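Myo-inositol dehydrogenase (Corynebacterium glutamicum, PDB 3EUW) probably catalyses the NAD+-dependent oxidation of myo-inositol at its 2-hydroxyl, as a tetrameric oxidoreductase of the Gfo/Idh/MocA family. Local coordinates at residues R84-G89 with E110-G115; D80-A85 with A92-P97; Q295-R298 with G302-P305; K96-D101 with V119-N124. All coordinates share one frame; numbering follows the deposited sequence.

Contact 1. Residues R84-G89 with E110-G115; sequences RAVERG and EKIGDG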
# COMPACT_ATOMS: atom_id res chain seq x y z
N ARG A 84 39.25 19.82 21.93
CA ARG A 84 40.24 18.98 22.60
C ARG A 84 40.67 17.79 21.75
O ARG A 84 41.87 17.50 21.63
CB ARG A 84 39.71 18.45 23.93
CG ARG A 84 39.32 19.49 24.95
CD ARG A 84 39.15 18.80 26.29
NE ARG A 84 38.63 19.66 27.35
CZ ARG A 84 38.71 19.37 28.64
NH1 ARG A 84 39.30 18.24 29.03
NH2 ARG A 84 38.20 20.19 29.55
N ALA A 85 39.70 17.10 21.18
CA ALA A 85 39.99 15.93 20.37
C ALA A 85 40.80 16.30 19.14
O ALA A 85 41.85 15.71 18.87
CB ALA A 85 38.69 15.25 19.95
N VAL A 86 40.33 17.29 18.41
CA VAL A 86 41.01 17.74 17.21
C VAL A 86 42.43 18.25 17.50
O VAL A 86 43.36 17.97 16.75
CB VAL A 86 40.19 18.84 16.49
CG1 VAL A 86 41.03 19.51 15.42
CG2 VAL A 86 38.96 18.23 15.85
N GLU A 87 42.60 18.97 18.60
CA GLU A 87 43.92 19.50 18.96
C GLU A 87 44.91 18.37 19.22
O GLU A 87 46.13 18.58 19.16
CB GLU A 87 43.83 20.40 20.20
CG GLU A 87 42.97 21.63 19.99
CD GLU A 87 43.09 22.64 21.13
OE1 GLU A 87 43.08 22.22 22.31
OE2 GLU A 87 43.19 23.85 20.83
N ARG A 88 44.40 17.18 19.50
CA ARG A 88 45.26 16.02 19.72
C ARG A 88 45.25 15.11 18.50
O ARG A 88 45.70 13.97 18.56
CB ARG A 88 44.83 15.25 20.97
CG ARG A 88 45.22 15.93 22.27
CD ARG A 88 45.25 14.94 23.42
NE ARG A 88 46.12 13.81 23.12
CZ ARG A 88 46.19 12.70 23.85
NH1 ARG A 88 45.44 12.57 24.94
NH2 ARG A 88 47.00 11.71 23.49
N GLY A 89 44.73 15.63 17.39
CA GLY A 89 44.68 14.86 16.16
C GLY A 89 43.76 13.66 16.24
O GLY A 89 43.89 12.71 15.46
N GLU A 110 37.84 28.75 14.01
CA GLU A 110 39.09 29.49 13.94
C GLU A 110 40.19 28.84 14.77
O GLU A 110 41.31 28.66 14.30
CB GLU A 110 38.86 30.93 14.40
CG GLU A 110 38.45 31.89 13.28
CD GLU A 110 37.63 33.06 13.79
OE1 GLU A 110 37.89 33.54 14.92
OE2 GLU A 110 36.73 33.52 13.04
N LYS A 111 39.88 28.48 16.01
CA LYS A 111 40.87 27.87 16.87
C LYS A 111 41.43 26.57 16.30
O LYS A 111 42.64 26.36 16.29
CB LYS A 111 40.28 27.62 18.26
CG LYS A 111 41.30 27.09 19.26
CD LYS A 111 40.74 26.99 20.68
CE LYS A 111 40.44 28.36 21.27
NZ LYS A 111 39.96 28.28 22.68
N ILE A 112 40.55 25.70 15.81
CA ILE A 112 40.98 24.41 15.27
C ILE A 112 41.54 24.49 13.86
O ILE A 112 42.33 23.63 13.45
CB ILE A 112 39.82 23.39 15.30
CG1 ILE A 112 38.72 23.81 14.33
CG2 ILE A 112 39.24 23.30 16.70
CD1 ILE A 112 37.60 22.82 14.23
N GLY A 113 41.13 25.50 13.10
CA GLY A 113 41.62 25.64 11.74
C GLY A 113 41.48 24.39 10.88
O GLY A 113 40.38 23.88 10.67
N ASP A 114 42.61 23.89 10.38
CA ASP A 114 42.63 22.70 9.54
C ASP A 114 42.22 21.43 10.29
O ASP A 114 41.93 20.40 9.67
CB ASP A 114 44.03 22.52 8.93
CG ASP A 114 44.35 23.61 7.91
OD1 ASP A 114 43.80 23.55 6.78
OD2 ASP A 114 45.15 24.52 8.23
N GLY A 115 42.19 21.51 11.61
CA GLY A 115 41.78 20.36 12.40
C GLY A 115 40.32 20.01 12.19
O GLY A 115 39.88 18.90 12.52
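The last turn of the helix at V86 meets the backbone at G115 with the two CA atoms 5.5 Å apart, while E87 and I112 face each other at a wider 6.8 Å. V86 has the largest share of the contact, laying both methyls against the peptide of G115. With CG1 anti to the backbone N (chi1 168°), that branch reaches the glycine and stands 3.2 Å from G115 O, about as close as it comes to G115 CA; CG2 lies 3.5 Å from the same oxygen. The fit is tight: the valine methyl sits directly on the main chain of G115, which has no side chain of its own. CG1 also touches I112 CB at 4.1 Å, an apolar contact with the end of the second helix. Nearer the solvent, E87 and K111 cross obliquely: OE2 rests 4.0 Å from K111 CD, beside the aliphatic part of the lysine. The lysine chain bends at chi3 (-67°), and its NZ stays 5.8 Å from E87 OE2, so the opposite charges may attract but form no salt bridge. Both helices end here at glycines of positive phi: G89 is the C' residue of a Schellman motif, and G113 is the first residue to leave the helical path of 102-112, after which G115 N bonds back to I112 O. Helices 78-87 and 102-112 pack side by side, with T83 also touching K111 and I112. V86 CG2 reaches inward to V119 on edge strand 119-121, whereas R84 and A85 lean on the loop residue F61.

Contact 2. Residues D80-A85 with A92-P97; sequences DLITRA and ALCEKP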
# COMPACT_ATOMS: atom_id res chain seq x y z
N ASP A 80 33.71 22.21 23.17
CA ASP A 80 34.85 21.86 24.01
C ASP A 80 35.46 20.53 23.61
O ASP A 80 36.66 20.45 23.34
CB ASP A 80 34.41 21.81 25.48
CG ASP A 80 35.55 21.39 26.41
OD1 ASP A 80 36.62 22.04 26.38
OD2 ASP A 80 35.36 20.42 27.18
N LEU A 81 34.63 19.49 23.55
CA LEU A 81 35.11 18.16 23.18
C LEU A 81 35.68 18.09 21.76
O LEU A 81 36.69 17.43 21.51
CB LEU A 81 33.99 17.13 23.37
CG LEU A 81 33.61 16.92 24.83
CD1 LEU A 81 32.38 16.03 24.94
CD2 LEU A 81 34.78 16.29 25.58
N ILE A 82 35.03 18.78 20.83
CA ILE A 82 35.51 18.79 19.46
C ILE A 82 36.93 19.37 19.43
O ILE A 82 37.83 18.78 18.84
CB ILE A 82 34.60 19.64 18.54
CG1 ILE A 82 33.30 18.87 18.25
CG2 ILE A 82 35.34 20.02 17.26
CD1 ILE A 82 32.27 19.66 17.44
N THR A 83 37.10 20.52 20.07
CA THR A 83 38.38 21.20 20.12
C THR A 83 39.49 20.34 20.74
O THR A 83 40.54 20.15 20.13
CB THR A 83 38.27 22.53 20.91
OG1 THR A 83 37.30 23.39 20.29
CG2 THR A 83 39.61 23.24 20.95
N ARG A 84 39.25 19.82 21.93
CA ARG A 84 40.24 18.98 22.60
C ARG A 84 40.67 17.79 21.75
O ARG A 84 41.87 17.50 21.63
CB ARG A 84 39.71 18.45 23.93
CG ARG A 84 39.32 19.49 24.95
CD ARG A 84 39.15 18.80 26.29
NE ARG A 84 38.63 19.66 27.35
CZ ARG A 84 38.71 19.37 28.64
NH1 ARG A 84 39.30 18.24 29.03
NH2 ARG A 84 38.20 20.19 29.55
N ALA A 85 39.70 17.10 21.18
CA ALA A 85 39.99 15.93 20.37
C ALA A 85 40.80 16.30 19.14
O ALA A 85 41.85 15.71 18.87
CB ALA A 85 38.69 15.25 19.95
N ALA A 92 36.71 13.01 15.54
CA ALA A 92 35.54 13.05 16.41
C ALA A 92 34.22 13.07 15.66
O ALA A 92 34.01 13.90 14.77
CB ALA A 92 35.63 14.25 17.32
N LEU A 93 33.34 12.14 16.03
CA LEU A 93 32.00 12.04 15.46
C LEU A 93 31.14 12.74 16.50
O LEU A 93 31.01 12.25 17.63
CB LEU A 93 31.58 10.58 15.29
CG LEU A 93 30.08 10.35 15.10
CD1 LEU A 93 29.57 11.10 13.86
CD2 LEU A 93 29.81 8.86 14.99
N CYS A 94 30.56 13.87 16.13
CA CYS A 94 29.76 14.65 17.07
C CYS A 94 28.28 14.77 16.73
O CYS A 94 27.92 15.07 15.59
CB CYS A 94 30.37 16.05 17.19
SG CYS A 94 29.63 17.09 18.46
N GLU A 95 27.43 14.52 17.72
CA GLU A 95 25.99 14.66 17.52
C GLU A 95 25.74 16.13 17.24
O GLU A 95 26.43 16.98 17.80
CB GLU A 95 25.20 14.28 18.77
CG GLU A 95 25.06 12.80 19.01
CD GLU A 95 24.28 12.12 17.91
OE1 GLU A 95 23.22 12.65 17.54
OE2 GLU A 95 24.74 11.06 17.43
N LYS A 96 24.77 16.41 16.40
CA LYS A 96 24.43 17.79 16.07
C LYS A 96 23.91 18.51 17.33
O LYS A 96 23.38 17.87 18.23
CB LYS A 96 23.39 17.80 14.94
CG LYS A 96 22.09 18.54 15.20
CD LYS A 96 21.13 17.82 16.14
CE LYS A 96 19.83 18.61 16.24
NZ LYS A 96 19.04 18.34 17.46
N PRO A 97 24.14 19.82 17.45
CA PRO A 97 24.83 20.71 16.51
C PRO A 97 26.24 20.96 17.06
O PRO A 97 26.59 20.45 18.12
CB PRO A 97 23.98 21.96 16.56
CG PRO A 97 23.72 22.06 18.06
CD PRO A 97 23.46 20.62 18.50
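I82, A92 and C94 lose the most surface where helix 78-87 packs against strand 92-94. The I82 side chain is extended, CG1 anti to the carbonyl carbon and chi2 176°, which sends CD1 out from the helix to the cysteine. There CD1 rests 3.8 Å from C94 SG and 4.1 Å from C94 CB, so the methyl sits alongside the whole CB-SG arm. C94 in turn holds SG anti to its backbone N (chi1 -173°), and the sulfur meets I82 CG1 as well, at 4.1 Å. Two residues back along the strand, A92 points at the helix from the same side as C94; its CB faces A85 CB at 4.2 Å, one methyl against another, and lets the helix settle close to the sheet. I82 and A92 mark the nearest backbone approach, 6.5 Å between CA atoms. The helix is the crossover of the beta-alpha-beta unit formed by strand 68-71, helix 78-87 and strand 92-94, and I71 of the first strand touches both I82 and C94. On the helix itself, D80 OD1 takes the NE of R84 in a 3.3 Å salt bridge, met on its syn side and close to the guanidinium plane; R84 NH1 has a second carboxylate in D58. Charge is thus paired on the helix, while A92, L93 and C94 bond through their backbones to strand 68-71 and to the chain at 118-120. What remains between helix and strand is carbon and sulfur, a buried interface held by close apolar fit with no hydrogen bond across it.

Contact 3. Residues Q295-R298 with G302-P305; sequences QGIR and GFSP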
# COMPACT_ATOMS: atom_id res chain seq x y z
N GLN A 295 35.68 4.01 8.76
CA GLN A 295 36.40 4.05 7.49
C GLN A 295 37.11 5.39 7.31
O GLN A 295 38.17 5.45 6.70
CB GLN A 295 35.44 3.79 6.32
CG GLN A 295 36.10 3.65 4.95
CD GLN A 295 37.13 2.53 4.89
OE1 GLN A 295 36.85 1.39 5.27
NE2 GLN A 295 38.33 2.85 4.42
N GLY A 296 36.51 6.46 7.83
CA GLY A 296 37.12 7.77 7.72
C GLY A 296 38.37 7.85 8.59
O GLY A 296 39.35 8.53 8.25
N ILE A 297 38.34 7.14 9.72
CA ILE A 297 39.48 7.11 10.61
C ILE A 297 40.61 6.35 9.94
O ILE A 297 41.78 6.74 10.03
CB ILE A 297 39.11 6.44 11.96
CG1 ILE A 297 38.12 7.34 12.71
CG2 ILE A 297 40.37 6.18 12.79
CD1 ILE A 297 37.40 6.65 13.85
N ARG A 298 40.27 5.27 9.24
CA ARG A 298 41.27 4.46 8.54
C ARG A 298 41.82 5.15 7.30
O ARG A 298 43.01 5.03 7.01
CB ARG A 298 40.69 3.10 8.14
CG ARG A 298 40.42 2.15 9.30
CD ARG A 298 40.13 0.76 8.77
NE ARG A 298 39.76 -0.20 9.81
CZ ARG A 298 40.54 -0.57 10.82
NH1 ARG A 298 41.77 -0.07 10.95
NH2 ARG A 298 40.10 -1.46 11.70
N GLY A 302 39.07 12.41 5.29
CA GLY A 302 38.00 13.33 5.65
C GLY A 302 36.67 12.65 5.96
O GLY A 302 36.52 11.44 5.79
N PHE A 303 35.70 13.44 6.40
CA PHE A 303 34.40 12.89 6.75
C PHE A 303 33.24 13.56 6.03
O PHE A 303 33.37 14.67 5.50
CB PHE A 303 34.16 13.03 8.26
CG PHE A 303 35.08 12.22 9.10
CD1 PHE A 303 34.99 10.84 9.12
CD2 PHE A 303 36.04 12.84 9.88
CE1 PHE A 303 35.84 10.08 9.92
CE2 PHE A 303 36.90 12.09 10.68
CZ PHE A 303 36.79 10.70 10.70
N SER A 304 32.10 12.88 6.04
CA SER A 304 30.89 13.39 5.44
C SER A 304 29.70 12.74 6.15
O SER A 304 29.59 11.52 6.18
CB SER A 304 30.84 13.06 3.95
OG SER A 304 29.64 13.56 3.39
N PRO A 305 28.82 13.54 6.76
CA PRO A 305 28.80 15.01 6.83
C PRO A 305 30.05 15.56 7.53
O PRO A 305 30.57 14.94 8.47
CB PRO A 305 27.54 15.30 7.65
CG PRO A 305 26.67 14.11 7.38
CD PRO A 305 27.66 12.98 7.47
O HOH W 1 39.84 11.49 8.21
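Van der Waals contact comes first: the ring of F303 leans against the helix backbone at G296, with CE1 3.4 Å from G296 CA and 3.6 Å from G296 C. F303 CG is anti to its carbonyl carbon (chi1 -65°), which swings the ring to the helix. Because G296 has no side chain, the ring can come up close to the main chain, meeting it obliquely. The ring's end goes on to I297, whose side chain it passes at a slant, with CG1 4.1 Å from F303 CZ. The two segments flank the turn by which helix 283-299 gives way to the loop before helix 307-326, and that loop folds back over the last turns of the helix. The same phenylalanine meets F293 of the helix, ring planes about 35° apart, and touches P91 and M120 of the Rossmann domain. Polar linkage is left to a water molecule, which donates to G296 O at 3.0 Å and accepts from G302 N at 3.2 Å, bridging helix carbonyl and loop amide. Further on, after the cis peptide between S304 and P305, P305 O probably accepts from L121 N at the edge of the parallel sheet.

Contact 4. Residues K96-D101 with V119-N124; sequences KPIDLD and VMLGFN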
# COMPACT_ATOMS: atom_id res chain seq x y z
N LYS A 96 24.77 16.41 16.40
CA LYS A 96 24.43 17.79 16.07
C LYS A 96 23.91 18.51 17.33
O LYS A 96 23.38 17.87 18.23
CB LYS A 96 23.39 17.80 14.94
CG LYS A 96 22.09 18.54 15.20
CD LYS A 96 21.13 17.82 16.14
CE LYS A 96 19.83 18.61 16.24
NZ LYS A 96 19.04 18.34 17.46
N PRO A 97 24.14 19.82 17.45
CA PRO A 97 24.83 20.71 16.51
C PRO A 97 26.24 20.96 17.06
O PRO A 97 26.59 20.45 18.12
CB PRO A 97 23.98 21.96 16.56
CG PRO A 97 23.72 22.06 18.06
CD PRO A 97 23.46 20.62 18.50
N ILE A 98 27.04 21.74 16.35
CA ILE A 98 28.37 22.05 16.83
C ILE A 98 28.15 22.87 18.09
O ILE A 98 28.83 22.70 19.10
CB ILE A 98 29.17 22.87 15.80
CG1 ILE A 98 29.42 22.03 14.54
CG2 ILE A 98 30.48 23.33 16.41
CD1 ILE A 98 30.06 22.79 13.40
N ASP A 99 27.16 23.75 18.00
CA ASP A 99 26.75 24.62 19.09
C ASP A 99 25.48 25.33 18.61
O ASP A 99 25.20 25.35 17.41
CB ASP A 99 27.83 25.67 19.40
CG ASP A 99 27.64 26.33 20.76
OD1 ASP A 99 28.03 25.72 21.78
OD2 ASP A 99 27.10 27.45 20.81
N LEU A 100 24.71 25.89 19.53
CA LEU A 100 23.49 26.60 19.15
C LEU A 100 23.79 28.02 18.74
O LEU A 100 23.00 28.65 18.03
CB LEU A 100 22.49 26.62 20.30
CG LEU A 100 21.95 25.24 20.68
CD1 LEU A 100 21.10 25.35 21.93
CD2 LEU A 100 21.15 24.68 19.51
N ASP A 101 24.94 28.52 19.20
CA ASP A 101 25.38 29.89 18.93
C ASP A 101 26.32 29.93 17.74
O ASP A 101 27.48 29.50 17.84
CB ASP A 101 26.09 30.46 20.16
CG ASP A 101 26.35 31.95 20.04
OD1 ASP A 101 26.54 32.46 18.91
OD2 ASP A 101 26.38 32.62 21.10
N VAL A 119 36.54 16.26 11.93
CA VAL A 119 35.22 16.24 12.55
C VAL A 119 34.16 15.70 11.61
O VAL A 119 34.06 16.11 10.45
CB VAL A 119 34.79 17.66 13.00
CG1 VAL A 119 33.46 17.58 13.74
CG2 VAL A 119 35.85 18.26 13.89
N MSE A 120 33.39 14.73 12.10
CA MSE A 120 32.28 14.20 11.34
C MSE A 120 31.01 14.59 12.08
O MSE A 120 30.92 14.39 13.29
CB MSE A 120 32.35 12.68 11.25
CG MSE A 120 31.16 12.14 10.50
SE MSE A 120 31.35 10.25 10.19
CE MSE A 120 29.70 9.91 9.13
N LEU A 121 30.04 15.16 11.38
CA LEU A 121 28.80 15.56 12.05
C LEU A 121 27.81 14.43 11.99
O LEU A 121 27.64 13.79 10.94
CB LEU A 121 28.22 16.83 11.44
CG LEU A 121 28.32 17.89 12.55
CD1 LEU A 121 29.67 18.60 12.46
CD2 LEU A 121 27.20 18.87 12.45
N GLY A 122 27.15 14.17 13.12
CA GLY A 122 26.22 13.06 13.20
C GLY A 122 24.82 13.23 12.66
O GLY A 122 23.86 12.96 13.38
N PHE A 123 24.70 13.67 11.40
CA PHE A 123 23.37 13.79 10.79
C PHE A 123 23.05 12.39 10.29
O PHE A 123 23.19 12.08 9.11
CB PHE A 123 23.39 14.79 9.64
CG PHE A 123 23.49 16.22 10.09
CD1 PHE A 123 22.51 16.79 10.89
CD2 PHE A 123 24.58 17.00 9.72
CE1 PHE A 123 22.61 18.12 11.32
CE2 PHE A 123 24.69 18.33 10.14
CZ PHE A 123 23.70 18.89 10.94
N ASN A 124 22.63 11.56 11.23
CA ASN A 124 22.33 10.16 10.99
C ASN A 124 21.31 9.85 9.91
O ASN A 124 21.36 8.76 9.32
CB ASN A 124 21.90 9.49 12.30
CG ASN A 124 20.64 10.11 12.88
OD1 ASN A 124 20.67 11.23 13.40
ND2 ASN A 124 19.53 9.39 12.78
O HOH W 2 23.16 14.37 15.51
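G122 O is gripped from two directions, by a water molecule that donates to it at 2.6 Å and by N124 N in a weak bond of 2.8 Å. The same water accepts from K96 N at 2.7 Å, which ties the loop after strand 92-94 to the end of strand 119-121. G122 and F123 are each the centre of an inverse gamma turn, so the chain bends sharply as it leaves the sheet. The lysine belongs to E95-K96-P97, a match to the EKP motif of the Gfo/Idh/MocA family, with a cis peptide before the proline. K96 CB lies 3.7 Å from F123 CE1, and the two side chains cross at about a right angle; the lysine then bends at chi2 (-75°) and carries NZ away to D173 O. Deeper in, I98 CG1 touches L121 CD1 at 4.0 Å, again nearly at right angles, and I98 also packs on F307 and V311 of helix 307-326. Beyond it D99 OD2 accepts from D101 N at 2.9 Å, on the anti side of the carboxylate, in an Asx turn. D101 is itself the N-cap of helix 102-112, its OD1 taking the amide of E103.

Contacts 1, 2 and 4 all lie in the Rossmann domain and touch one another, with centres about 8 Å apart for contacts 2 and 4 and about 15 Å for 1 and 4. Contacts 1 and 2 start from the same helix, 78-87, contact 4 begins where contact 2 ends, and contacts 1 and 4 alternate along the chain. On neighbouring strands C94 O probably bonds to G122 N, and V119 packs against both I82 and V86. The three run from the helix layer (78-87, 102-112) to the 119-121 edge of the parallel sheet. Contact 3, much later in sequence and centred about 14 to 16 Å from the others, brings the loop between helices 283-299 and 307-326 to that edge, F303 packing on M120.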